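Local structure of carbonic anhydrase (Porphyridium purpureum, 1DDZ) at residues R178-N183 and G211-V216; I107-V112 and C192-V197; V333-I338 and G344-H349; N444-S449 and L461-V466. The protein probably catalyses the reversible hydration of carbon dioxide to hydrogencarbonate and a proton, as a beta-class carbonic anhydrase that binds zinc. All blocks are in the same frame, centred on the assembly; numbering follows the deposited sequence.

Contact 1: R178-N183 and G211-V216; sequences RLIELN and GVVYGV
Ile180 meets Val213 through the branch CG2, which its first torsion (chi1 -72°) sets anti to the backbone N, while CG1 lies beside that nitrogen. Ile180 CG2 comes 3.8 Å from Val213 CG1, the two side chains passing at a slant. The other branch of the valine, CG2, looks to the next residue of the helix, 4.3 Å from Glu181 CG, so that Val213 is shared between two consecutive residues of helix 172-193. It gives up about as much surface as the two helical residues together. Across the contact Glu181 offers only its aliphatic part; its carboxylate lies further along the helix surface, where Arg178, one turn earlier, grips it side-on with two nitrogens. Both aim at a single oxygen: Arg178 NE is 3.1 Å and Arg178 NH2 2.9 Å from Glu181 OE1, which lies within 1° of the guanidinium plane. NE meets the oxygen nearly along its C-O bond and NH2 on the syn side, 23° out of the carboxylate plane. The second oxygen, Glu181 OE2, is hydrogen-bonded to Tyr131 OH and Gly284 N, and Arg178 NH2 also reaches Gln281 O, so this cluster links the helix to the chain near 281-284. On the strand side Val213 is flanked by Arg222 and Leu224 of strand 222-227. The side chain of Ile180 also lies about 4 Å from that of the zinc ligand Cys133. The chemistry is thus divided: methyl packing joins helix to sheet beside the metal site, while the buried carboxylate probably has its charge balanced by the arginine, and its two oxygens each have two polar partners.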
loop_
_atom_site.group_PDB
_atom_site.type_symbol
_atom_site.label_atom_id
_atom_site.label_comp_id
_atom_site.label_asym_id
_atom_site.label_seq_id
_atom_site.Cartn_x
_atom_site.Cartn_y
_atom_site.Cartn_z
ATOM N N ARG A 178 -25.235 8.390 7.956
ATOM C CA ARG A 178 -24.291 9.369 8.461
ATOM C C ARG A 178 -22.813 8.923 8.354
ATOM O O ARG A 178 -21.952 9.753 8.069
ATOM C CB ARG A 178 -24.651 9.790 9.891
ATOM C CG ARG A 178 -23.647 10.745 10.508
ATOM C CD ARG A 178 -24.086 12.186 10.529
ATOM N NE ARG A 178 -24.723 12.684 9.310
ATOM C CZ ARG A 178 -25.522 13.750 9.303
ATOM N NH1 ARG A 178 -25.750 14.401 10.435
ATOM N NH2 ARG A 178 -26.158 14.117 8.198
ATOM N N LEU A 179 -22.510 7.639 8.584
ATOM C CA LEU A 179 -21.122 7.131 8.455
ATOM C C LEU A 179 -20.671 7.310 6.978
ATOM O O LEU A 179 -19.567 7.741 6.712
ATOM C CB LEU A 179 -21.051 5.624 8.761
ATOM C CG LEU A 179 -19.861 4.925 9.428
ATOM C CD1 LEU A 179 -19.727 3.549 8.880
ATOM C CD2 LEU A 179 -18.564 5.664 9.309
ATOM N N ILE A 180 -21.546 6.956 6.040
ATOM C CA ILE A 180 -21.264 7.062 4.623
ATOM C C ILE A 180 -20.962 8.506 4.261
ATOM O O ILE A 180 -19.961 8.785 3.614
ATOM C CB ILE A 180 -22.409 6.452 3.803
ATOM C CG1 ILE A 180 -22.350 4.929 3.963
ATOM C CG2 ILE A 180 -22.316 6.869 2.304
ATOM C CD1 ILE A 180 -23.573 4.186 3.442
ATOM N N GLU A 181 -21.749 9.437 4.784
ATOM C CA GLU A 181 -21.528 10.866 4.525
ATOM C C GLU A 181 -20.224 11.361 5.156
ATOM O O GLU A 181 -19.469 12.129 4.561
ATOM C CB GLU A 181 -22.709 11.679 5.050
ATOM C CG GLU A 181 -24.001 11.341 4.350
ATOM C CD GLU A 181 -25.238 11.775 5.120
ATOM O OE1 GLU A 181 -25.116 12.151 6.300
ATOM O OE2 GLU A 181 -26.348 11.707 4.554
ATOM N N LEU A 182 -19.959 10.927 6.376
ATOM C CA LEU A 182 -18.739 11.315 7.061
ATOM C C LEU A 182 -17.541 10.652 6.358
ATOM O O LEU A 182 -16.449 11.233 6.297
ATOM C CB LEU A 182 -18.808 10.897 8.540
ATOM C CG LEU A 182 -19.725 11.784 9.395
ATOM C CD1 LEU A 182 -19.977 11.155 10.776
ATOM C CD2 LEU A 182 -19.104 13.175 9.531
ATOM N N ASN A 183 -17.733 9.435 5.847
ATOM C CA ASN A 183 -16.658 8.746 5.132
ATOM C C ASN A 183 -16.252 9.605 3.909
ATOM O O ASN A 183 -15.086 9.945 3.739
ATOM C CB ASN A 183 -17.095 7.339 4.693
ATOM C CG ASN A 183 -15.956 6.545 4.026
ATOM O OD1 ASN A 183 -14.852 6.473 4.558
ATOM N ND2 ASN A 183 -16.220 5.987 2.854
ATOM N N GLY A 211 -16.957 16.728 -2.288
ATOM C CA GLY A 211 -17.590 15.485 -1.880
ATOM C C GLY A 211 -19.039 15.424 -2.326
ATOM O O GLY A 211 -19.748 16.435 -2.339
ATOM N N VAL A 212 -19.522 14.222 -2.603
ATOM C CA VAL A 212 -20.878 14.064 -3.083
ATOM C C VAL A 212 -21.377 12.653 -2.687
ATOM O O VAL A 212 -20.565 11.781 -2.428
ATOM C CB VAL A 212 -20.825 14.341 -4.632
ATOM C CG1 VAL A 212 -20.905 13.074 -5.458
ATOM C CG2 VAL A 212 -21.782 15.416 -5.021
ATOM N N VAL A 213 -22.685 12.465 -2.488
ATOM C CA VAL A 213 -23.262 11.140 -2.153
ATOM C C VAL A 213 -24.563 11.092 -2.900
ATOM O O VAL A 213 -25.082 12.132 -3.272
ATOM C CB VAL A 213 -23.818 10.949 -0.686
ATOM C CG1 VAL A 213 -23.199 9.739 0.015
ATOM C CG2 VAL A 213 -23.803 12.227 0.101
ATOM N N TYR A 214 -25.140 9.903 -3.021
ATOM C CA TYR A 214 -26.426 9.779 -3.645
ATOM C C TYR A 214 -26.988 8.454 -3.224
ATOM O O TYR A 214 -26.258 7.587 -2.747
ATOM C CB TYR A 214 -26.322 9.848 -5.178
ATOM C CG TYR A 214 -25.750 8.611 -5.844
ATOM C CD1 TYR A 214 -26.589 7.644 -6.440
ATOM C CD2 TYR A 214 -24.379 8.402 -5.881
ATOM C CE1 TYR A 214 -26.050 6.480 -7.066
ATOM C CE2 TYR A 214 -23.843 7.269 -6.484
ATOM C CZ TYR A 214 -24.670 6.312 -7.071
ATOM O OH TYR A 214 -23.985 5.242 -7.588
ATOM N N GLY A 215 -28.293 8.311 -3.356
ATOM C CA GLY A 215 -28.930 7.047 -3.065
ATOM C C GLY A 215 -29.393 6.609 -4.434
ATOM O O GLY A 215 -29.912 7.426 -5.205
ATOM N N VAL A 216 -29.217 5.336 -4.759
ATOM C CA VAL A 216 -29.600 4.822 -6.075
ATOM C C VAL A 216 -31.107 4.946 -6.347
ATOM O O VAL A 216 -31.533 4.927 -7.497
ATOM C CB VAL A 216 -29.110 3.354 -6.270
ATOM C CG1 VAL A 216 -29.952 2.399 -5.459
ATOM C CG2 VAL A 216 -29.114 2.968 -7.738
#

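Contact 2: I107-V112 and C192-V197; sequences ISFLSV and CATSIV
The break between helices 172-193 and 195-202, where Thr194 is the N-cap of the second, packs on helix 107-119 of the same carbonic anhydrase domain. Phe109 and Leu110 converge on Thr194 CG2, which lies 3.9 Å from Phe109 CZ and equally near CE2, reaching that end of the ring obliquely. Leu110 CD2 is 4.0 Å from Thr194 CG2 as the two side chains run past each other in opposite senses. In the first turn of the second helix, Ile196 stretches its CD1 to 3.4 Å from the backbone Leu110 O, with the methyl Leu110 CD2 at 4.3 Å. The two branches of Thr194 have separate tasks. With chi1 at 62°, OG1 sits between the backbone N and the carbonyl carbon and accepts from Val197 N at 3.0 Å in an almost straight bond (171°), while CG2 is turned to the other helix. OG1 is also hydrogen-bonded to Val191 O. On helix 107-119, Ser111 OG folds back to Ile107 O, 2.8 Å away, sharing that carbonyl with Ser111 N. Asn150 of the second subunit packs on Leu110 and Thr194 and bonds Ser195 OG, which brings the junction to the dimer interface. The hydroxyls of Thr194 and Ser111 thus bond within or beside their own segments, and what meets across the contact is methyl and ring carbon, apart from Leu110 O, touched by a methyl.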
loop_
_atom_site.group_PDB
_atom_site.type_symbol
_atom_site.label_atom_id
_atom_site.label_comp_id
_atom_site.label_asym_id
_atom_site.label_seq_id
_atom_site.Cartn_x
_atom_site.Cartn_y
_atom_site.Cartn_z
ATOM N N ILE A 107 -1.029 3.667 -2.795
ATOM C CA ILE A 107 -0.424 4.009 -4.074
ATOM C C ILE A 107 -1.385 3.823 -5.239
ATOM O O ILE A 107 -1.221 4.478 -6.250
ATOM C CB ILE A 107 0.881 3.215 -4.339
ATOM C CG1 ILE A 107 1.614 3.771 -5.560
ATOM C CG2 ILE A 107 0.556 1.744 -4.520
ATOM C CD1 ILE A 107 2.622 4.787 -5.248
ATOM N N SER A 108 -2.375 2.942 -5.129
ATOM C CA SER A 108 -3.315 2.782 -6.240
ATOM C C SER A 108 -4.129 4.068 -6.370
ATOM O O SER A 108 -4.452 4.512 -7.479
ATOM C CB SER A 108 -4.240 1.583 -6.036
ATOM O OG SER A 108 -5.305 1.607 -6.980
ATOM N N PHE A 109 -4.443 4.670 -5.227
ATOM C CA PHE A 109 -5.194 5.916 -5.184
ATOM C C PHE A 109 -4.277 7.078 -5.589
ATOM O O PHE A 109 -4.627 7.871 -6.466
ATOM C CB PHE A 109 -5.811 6.095 -3.772
ATOM C CG PHE A 109 -6.004 7.524 -3.355
ATOM C CD1 PHE A 109 -6.842 8.377 -4.081
ATOM C CD2 PHE A 109 -5.294 8.036 -2.278
ATOM C CE1 PHE A 109 -6.956 9.725 -3.741
ATOM C CE2 PHE A 109 -5.402 9.378 -1.930
ATOM C CZ PHE A 109 -6.227 10.224 -2.662
ATOM N N LEU A 110 -3.100 7.159 -4.974
ATOM C CA LEU A 110 -2.139 8.207 -5.248
ATOM C C LEU A 110 -1.675 8.278 -6.728
ATOM O O LEU A 110 -1.509 9.374 -7.277
ATOM C CB LEU A 110 -0.937 8.047 -4.324
ATOM C CG LEU A 110 -1.146 8.218 -2.818
ATOM C CD1 LEU A 110 0.124 7.869 -2.056
ATOM C CD2 LEU A 110 -1.552 9.635 -2.552
ATOM N N SER A 111 -1.442 7.133 -7.367
ATOM C CA SER A 111 -1.024 7.114 -8.774
ATOM C C SER A 111 -2.157 7.566 -9.737
ATOM O O SER A 111 -1.883 8.276 -10.710
ATOM C CB SER A 111 -0.392 5.760 -9.153
ATOM O OG SER A 111 -1.305 4.677 -9.048
ATOM N N VAL A 112 -3.417 7.234 -9.443
ATOM C CA VAL A 112 -4.533 7.701 -10.270
ATOM C C VAL A 112 -4.684 9.234 -10.100
ATOM O O VAL A 112 -4.886 9.984 -11.069
ATOM C CB VAL A 112 -5.860 7.005 -9.909
ATOM C CG1 VAL A 112 -7.039 7.765 -10.519
ATOM C CG2 VAL A 112 -5.877 5.615 -10.465
ATOM N N CYS A 192 -7.320 16.412 -0.424
ATOM C CA CYS A 192 -6.736 17.760 -0.292
ATOM C C CYS A 192 -5.397 17.759 0.387
ATOM O O CYS A 192 -4.572 18.634 0.119
ATOM C CB CYS A 192 -7.646 18.705 0.499
ATOM S SG CYS A 192 -9.291 18.864 -0.150
ATOM N N ALA A 193 -5.216 16.807 1.300
ATOM C CA ALA A 193 -3.995 16.669 2.070
ATOM C C ALA A 193 -2.843 15.963 1.348
ATOM O O ALA A 193 -1.711 16.033 1.829
ATOM C CB ALA A 193 -4.297 15.971 3.411
ATOM N N THR A 194 -3.107 15.313 0.209
ATOM C CA THR A 194 -2.042 14.625 -0.536
ATOM C C THR A 194 -0.981 15.615 -0.985
ATOM O O THR A 194 -1.282 16.799 -1.222
ATOM C CB THR A 194 -2.554 13.936 -1.824
ATOM O OG1 THR A 194 -3.093 14.926 -2.704
ATOM C CG2 THR A 194 -3.605 12.860 -1.505
ATOM N N SER A 195 0.243 15.127 -1.169
ATOM C CA SER A 195 1.338 15.978 -1.640
ATOM C C SER A 195 0.960 16.537 -3.029
ATOM O O SER A 195 1.200 17.686 -3.354
ATOM C CB SER A 195 2.633 15.159 -1.724
ATOM O OG SER A 195 2.432 13.944 -2.434
ATOM N N ILE A 196 0.251 15.720 -3.798
ATOM C CA ILE A 196 -0.193 16.055 -5.148
ATOM C C ILE A 196 -1.093 17.302 -5.173
ATOM O O ILE A 196 -0.802 18.268 -5.875
ATOM C CB ILE A 196 -0.922 14.840 -5.777
ATOM C CG1 ILE A 196 0.033 13.643 -5.834
ATOM C CG2 ILE A 196 -1.491 15.204 -7.127
ATOM C CD1 ILE A 196 -0.648 12.317 -5.760
ATOM N N VAL A 197 -2.172 17.291 -4.389
ATOM C CA VAL A 197 -3.065 18.438 -4.345
ATOM C C VAL A 197 -2.423 19.632 -3.608
ATOM O O VAL A 197 -2.660 20.789 -3.986
ATOM C CB VAL A 197 -4.415 18.066 -3.759
ATOM C CG1 VAL A 197 -5.315 19.282 -3.684
ATOM C CG2 VAL A 197 -5.066 16.996 -4.606
#

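Contact 3: V333-I338 and G344-H349; sequences VPANQI and GEVFVH
Val346, Ala335 and Asn336 carry this contact, in which the short helix 335-338 rests against Val346 and Val348 of strand 346-351. Val346 stands between the two helical residues and divides its methyls: CG2 lies 3.7 Å from Ala335 CB, and CG1 lies 3.6 Å from Asn336 CA and 3.7 Å from Asn336 CB. Its first torsion is close to eclipsed (chi1 1°), a strained setting if the model is right; in it one methyl faces each neighbour. Ala335 is the other pivot. Its single methyl points at the strand and touches two residues on the same face of it: besides meeting Val346, Ala335 CB lies 3.9 Å from Val348 CG2, whereas the intervening Phe347 turns from the helix. The backbones approach to 6.0 Å between Asn336 CA and Val346 CA. Asn336 gives the strand its CA and CB; with chi1 at 75°, CG is placed between the backbone N and the carbonyl carbon, and the amide ND2 is hydrogen-bonded to Leu341 O in the connecting loop. The amide thus bonds to the loop while the base of the side chain packs. Helix and strand belong to the beta-alpha-beta unit of strand 323-328, helix 335-338 and strand 346-351. Trp325 of the parallel neighbour 323-328 touches both Ala335 and Val346, so the helix lies over this pair of strands, while on the other face of the sheet Phe347 packs against helix 361-373. At its far edge the strand meets the other carbonic anhydrase range, Val348 being hydrogen-bonded through its backbone to Ala75.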
loop_
_atom_site.group_PDB
_atom_site.type_symbol
_atom_site.label_atom_id
_atom_site.label_comp_id
_atom_site.label_asym_id
_atom_site.label_seq_id
_atom_site.Cartn_x
_atom_site.Cartn_y
_atom_site.Cartn_z
ATOM N N VAL A 333 -15.710 3.478 -21.768
ATOM C CA VAL A 333 -17.025 2.808 -21.800
ATOM C C VAL A 333 -17.306 2.122 -20.462
ATOM O O VAL A 333 -16.425 1.461 -19.917
ATOM C CB VAL A 333 -17.175 1.706 -22.874
ATOM C CG1 VAL A 333 -18.623 1.315 -22.994
ATOM C CG2 VAL A 333 -16.623 2.203 -24.222
ATOM N N PRO A 334 -18.498 2.345 -19.884
ATOM C CA PRO A 334 -18.812 1.700 -18.602
ATOM C C PRO A 334 -18.801 0.180 -18.777
ATOM O O PRO A 334 -19.275 -0.340 -19.793
ATOM C CB PRO A 334 -20.200 2.227 -18.275
ATOM C CG PRO A 334 -20.144 3.624 -18.796
ATOM C CD PRO A 334 -19.496 3.411 -20.164
ATOM N N ALA A 335 -18.271 -0.526 -17.782
ATOM C CA ALA A 335 -18.172 -1.981 -17.831
ATOM C C ALA A 335 -19.486 -2.657 -18.163
ATOM O O ALA A 335 -19.558 -3.486 -19.080
ATOM C CB ALA A 335 -17.614 -2.516 -16.517
ATOM N N ASN A 336 -20.532 -2.290 -17.431
ATOM C CA ASN A 336 -21.848 -2.873 -17.643
ATOM C C ASN A 336 -22.311 -2.640 -19.079
ATOM O O ASN A 336 -22.892 -3.530 -19.683
ATOM C CB ASN A 336 -22.869 -2.299 -16.649
ATOM C CG ASN A 336 -23.293 -0.884 -16.992
ATOM O OD1 ASN A 336 -22.577 0.060 -16.725
ATOM N ND2 ASN A 336 -24.444 -0.740 -17.626
ATOM N N GLN A 337 -21.984 -1.478 -19.641
ATOM C CA GLN A 337 -22.388 -1.142 -21.003
ATOM C C GLN A 337 -21.725 -1.997 -22.073
ATOM O O GLN A 337 -22.394 -2.595 -22.912
ATOM C CB GLN A 337 -22.093 0.332 -21.299
ATOM C CG GLN A 337 -23.215 1.286 -20.948
ATOM C CD GLN A 337 -22.803 2.743 -21.076
ATOM O OE1 GLN A 337 -22.897 3.503 -20.120
ATOM N NE2 GLN A 337 -22.315 3.130 -22.250
ATOM N N ILE A 338 -20.402 -2.092 -22.000
ATOM C CA ILE A 338 -19.652 -2.835 -22.990
ATOM C C ILE A 338 -20.073 -4.294 -23.109
ATOM O O ILE A 338 -20.026 -4.857 -24.197
ATOM C CB ILE A 338 -18.124 -2.628 -22.819
ATOM C CG1 ILE A 338 -17.408 -2.989 -24.117
ATOM C CG2 ILE A 338 -17.593 -3.413 -21.626
ATOM C CD1 ILE A 338 -16.167 -2.184 -24.374
ATOM N N GLY A 344 -24.995 -1.825 -12.519
ATOM C CA GLY A 344 -25.010 -2.453 -11.213
ATOM C C GLY A 344 -25.004 -3.964 -11.189
ATOM O O GLY A 344 -25.223 -4.583 -10.147
ATOM N N GLU A 345 -24.797 -4.585 -12.335
ATOM C CA GLU A 345 -24.726 -6.029 -12.321
ATOM C C GLU A 345 -23.280 -6.444 -12.415
ATOM O O GLU A 345 -22.961 -7.621 -12.436
ATOM C CB GLU A 345 -25.590 -6.643 -13.398
ATOM C CG GLU A 345 -27.044 -6.606 -12.998
ATOM C CD GLU A 345 -27.951 -7.337 -13.953
ATOM O OE1 GLU A 345 -27.447 -7.919 -14.942
ATOM O OE2 GLU A 345 -29.180 -7.330 -13.703
ATOM N N VAL A 346 -22.395 -5.452 -12.435
ATOM C CA VAL A 346 -20.965 -5.709 -12.466
ATOM C C VAL A 346 -20.256 -4.860 -11.403
ATOM O O VAL A 346 -20.580 -3.689 -11.214
ATOM C CB VAL A 346 -20.321 -5.631 -13.925
ATOM C CG1 VAL A 346 -21.336 -5.271 -14.974
ATOM C CG2 VAL A 346 -19.141 -4.732 -13.976
ATOM N N PHE A 347 -19.437 -5.543 -10.605
ATOM C CA PHE A 347 -18.636 -4.966 -9.524
ATOM C C PHE A 347 -17.396 -4.475 -10.252
ATOM O O PHE A 347 -16.766 -5.256 -10.952
ATOM C CB PHE A 347 -18.278 -6.099 -8.552
ATOM C CG PHE A 347 -17.915 -5.646 -7.168
ATOM C CD1 PHE A 347 -18.857 -5.033 -6.353
ATOM C CD2 PHE A 347 -16.627 -5.865 -6.669
ATOM C CE1 PHE A 347 -18.518 -4.645 -5.050
ATOM C CE2 PHE A 347 -16.276 -5.480 -5.366
ATOM C CZ PHE A 347 -17.226 -4.868 -4.556
ATOM N N VAL A 348 -16.994 -3.222 -10.058
ATOM C CA VAL A 348 -15.863 -2.658 -10.790
ATOM C C VAL A 348 -14.690 -2.079 -10.015
ATOM O O VAL A 348 -14.863 -1.338 -9.049
ATOM C CB VAL A 348 -16.352 -1.539 -11.755
ATOM C CG1 VAL A 348 -15.199 -0.993 -12.585
ATOM C CG2 VAL A 348 -17.428 -2.046 -12.673
ATOM N N HIS A 349 -13.481 -2.376 -10.494
ATOM C CA HIS A 349 -12.258 -1.848 -9.903
ATOM C C HIS A 349 -11.519 -1.162 -11.057
ATOM O O HIS A 349 -11.408 -1.722 -12.134
ATOM C CB HIS A 349 -11.398 -2.975 -9.314
ATOM C CG HIS A 349 -10.099 -2.506 -8.722
ATOM N ND1 HIS A 349 -10.001 -1.380 -7.928
ATOM C CD2 HIS A 349 -8.845 -3.005 -8.817
ATOM C CE1 HIS A 349 -8.743 -1.207 -7.569
ATOM N NE2 HIS A 349 -8.019 -2.179 -8.095
#

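Contact 4: N444-S449 and L461-V466; sequences NVCATS and LEVQGV
Val463 is held between two consecutive residues of helix 426-447, Val445 and Cys446. The closest methyls are Val445 CG2 and Val463 CG1, 3.7 Å apart, with Val463 CG2 at 3.9 Å from that same Val445 methyl; the two valines run past one another in opposite directions. Cys446 lays its sulfur against the branch point: SG is 3.8 Å from Val463 CB and as near to CG2, so it bears on the fork of the valine rather than on one methyl. Two torsions contribute to this fit. The sulfur is anti to its own carbonyl carbon (chi1 -73°), and Val463 CG1 is anti to its backbone N (chi1 -180°). In the next shell Trp455 of helix 449-456 touches both Cys446 and Val463, while Val379 and Val381 of strand 378-384 and Phe363 of helix 361-373 pack around Val445. The end of helix 426-447 is fixed by Thr448, whose OG1 donates to Val445 O at 2.8 Å from the same face of the carbonyl as Thr448 N, and which in turn caps Val451 N of the following helix. Ala447 O bonds Arg407 of the second subunit just beyond. Across the contact itself the chemistry is apolar, with the polarisable sulfur packed among methyls in the helix-to-sheet core, while hydrogen bonds secure the helix end next to it.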
loop_
_atom_site.group_PDB
_atom_site.type_symbol
_atom_site.label_atom_id
_atom_site.label_comp_id
_atom_site.label_asym_id
_atom_site.label_seq_id
_atom_site.Cartn_x
_atom_site.Cartn_y
_atom_site.Cartn_z
ATOM N N ASN A 444 -1.623 -12.871 -12.656
ATOM C CA ASN A 444 -1.588 -12.391 -11.277
ATOM C C ASN A 444 -2.884 -12.669 -10.513
ATOM O O ASN A 444 -2.831 -13.134 -9.385
ATOM C CB ASN A 444 -1.273 -10.896 -11.222
ATOM C CG ASN A 444 0.137 -10.577 -11.633
ATOM O OD1 ASN A 444 0.920 -11.472 -11.927
ATOM N ND2 ASN A 444 0.486 -9.290 -11.630
ATOM N N VAL A 445 -4.059 -12.439 -11.100
ATOM C CA VAL A 445 -5.267 -12.738 -10.327
ATOM C C VAL A 445 -5.423 -14.236 -10.124
ATOM O O VAL A 445 -5.891 -14.662 -9.084
ATOM C CB VAL A 445 -6.602 -12.024 -10.827
ATOM C CG1 VAL A 445 -6.340 -11.015 -11.896
ATOM C CG2 VAL A 445 -7.686 -12.986 -11.204
ATOM N N CYS A 446 -4.976 -15.030 -11.092
ATOM C CA CYS A 446 -5.058 -16.486 -10.999
ATOM C C CYS A 446 -4.139 -17.012 -9.900
ATOM O O CYS A 446 -4.452 -18.001 -9.220
ATOM C CB CYS A 446 -4.662 -17.129 -12.330
ATOM S SG CYS A 446 -5.902 -16.931 -13.638
ATOM N N ALA A 447 -3.006 -16.338 -9.736
ATOM C CA ALA A 447 -2.024 -16.704 -8.745
ATOM C C ALA A 447 -2.321 -16.185 -7.318
ATOM O O ALA A 447 -1.640 -16.583 -6.388
ATOM C CB ALA A 447 -0.633 -16.263 -9.214
ATOM N N THR A 448 -3.344 -15.359 -7.130
ATOM C CA THR A 448 -3.649 -14.870 -5.785
ATOM C C THR A 448 -4.173 -15.984 -4.879
ATOM O O THR A 448 -4.900 -16.869 -5.329
ATOM C CB THR A 448 -4.726 -13.772 -5.781
ATOM O OG1 THR A 448 -5.955 -14.309 -6.272
ATOM C CG2 THR A 448 -4.305 -12.575 -6.613
ATOM N N SER A 449 -3.885 -15.893 -3.583
ATOM C CA SER A 449 -4.378 -16.886 -2.622
ATOM C C SER A 449 -5.901 -16.964 -2.700
ATOM O O SER A 449 -6.493 -18.028 -2.552
ATOM C CB SER A 449 -3.948 -16.497 -1.201
ATOM O OG SER A 449 -4.364 -15.173 -0.900
ATOM N N LEU A 461 -15.251 -20.255 -10.861
ATOM C CA LEU A 461 -14.655 -18.950 -11.005
ATOM C C LEU A 461 -13.790 -18.917 -12.251
ATOM O O LEU A 461 -12.715 -19.496 -12.290
ATOM C CB LEU A 461 -13.808 -18.614 -9.777
ATOM C CG LEU A 461 -13.110 -17.252 -9.826
ATOM C CD1 LEU A 461 -14.130 -16.121 -9.793
ATOM C CD2 LEU A 461 -12.216 -17.149 -8.637
ATOM N N GLU A 462 -14.251 -18.191 -13.254
ATOM C CA GLU A 462 -13.533 -18.043 -14.512
ATOM C C GLU A 462 -12.792 -16.711 -14.570
ATOM O O GLU A 462 -13.344 -15.671 -14.235
ATOM C CB GLU A 462 -14.546 -18.130 -15.648
ATOM C CG GLU A 462 -14.032 -17.770 -17.016
ATOM C CD GLU A 462 -15.104 -17.886 -18.079
ATOM O OE1 GLU A 462 -15.827 -16.891 -18.304
ATOM O OE2 GLU A 462 -15.230 -18.976 -18.684
ATOM N N VAL A 463 -11.515 -16.748 -14.905
ATOM C CA VAL A 463 -10.737 -15.515 -15.028
ATOM C C VAL A 463 -10.576 -15.264 -16.524
ATOM O O VAL A 463 -9.930 -16.040 -17.225
ATOM C CB VAL A 463 -9.350 -15.633 -14.371
ATOM C CG1 VAL A 463 -8.589 -14.322 -14.531
ATOM C CG2 VAL A 463 -9.489 -16.007 -12.885
ATOM N N GLN A 464 -11.188 -14.194 -17.007
ATOM C CA GLN A 464 -11.168 -13.817 -18.420
ATOM C C GLN A 464 -10.319 -12.568 -18.694
ATOM O O GLN A 464 -10.308 -11.610 -17.908
ATOM C CB GLN A 464 -12.620 -13.599 -18.877
ATOM C CG GLN A 464 -12.816 -12.956 -20.232
ATOM C CD GLN A 464 -12.614 -13.917 -21.398
ATOM O OE1 GLN A 464 -11.636 -13.813 -22.149
ATOM N NE2 GLN A 464 -13.543 -14.827 -21.568
ATOM N N GLY A 465 -9.578 -12.608 -19.793
ATOM C CA GLY A 465 -8.731 -11.499 -20.214
ATOM C C GLY A 465 -9.399 -10.938 -21.462
ATOM O O GLY A 465 -9.827 -11.703 -22.343
ATOM N N VAL A 466 -9.435 -9.618 -21.587
ATOM C CA VAL A 466 -10.155 -8.989 -22.689
ATOM C C VAL A 466 -9.483 -7.653 -23.045
ATOM O O VAL A 466 -8.747 -7.106 -22.228
ATOM C CB VAL A 466 -11.661 -8.820 -22.204
ATOM C CG1 VAL A 466 -12.037 -7.384 -21.949
ATOM C CG2 VAL A 466 -12.632 -9.534 -23.108
#

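Overall arrangement
Contacts 1, 2 and 4 are buried, whereas contact 3 is partly buried. Contacts 1 and 4 are closely similar arrangements in the two carbonic anhydrase ranges: in each, a valine of an inner sheet strand meets consecutive residues of a long helix. Contact 1 lies beside a zinc site and has a salt bridge at its margin; contact 4, its centre about 32 Å from that of contact 1, lies apart from the metal sites and uses a thiol. Contacts 1 and 2 share helix 172-193, and contacts 3 and 4 reach the same sheet. Contact 2 is helix against helix, and both it and contact 4 adjoin the second subunit through threonine-capped helix junctions.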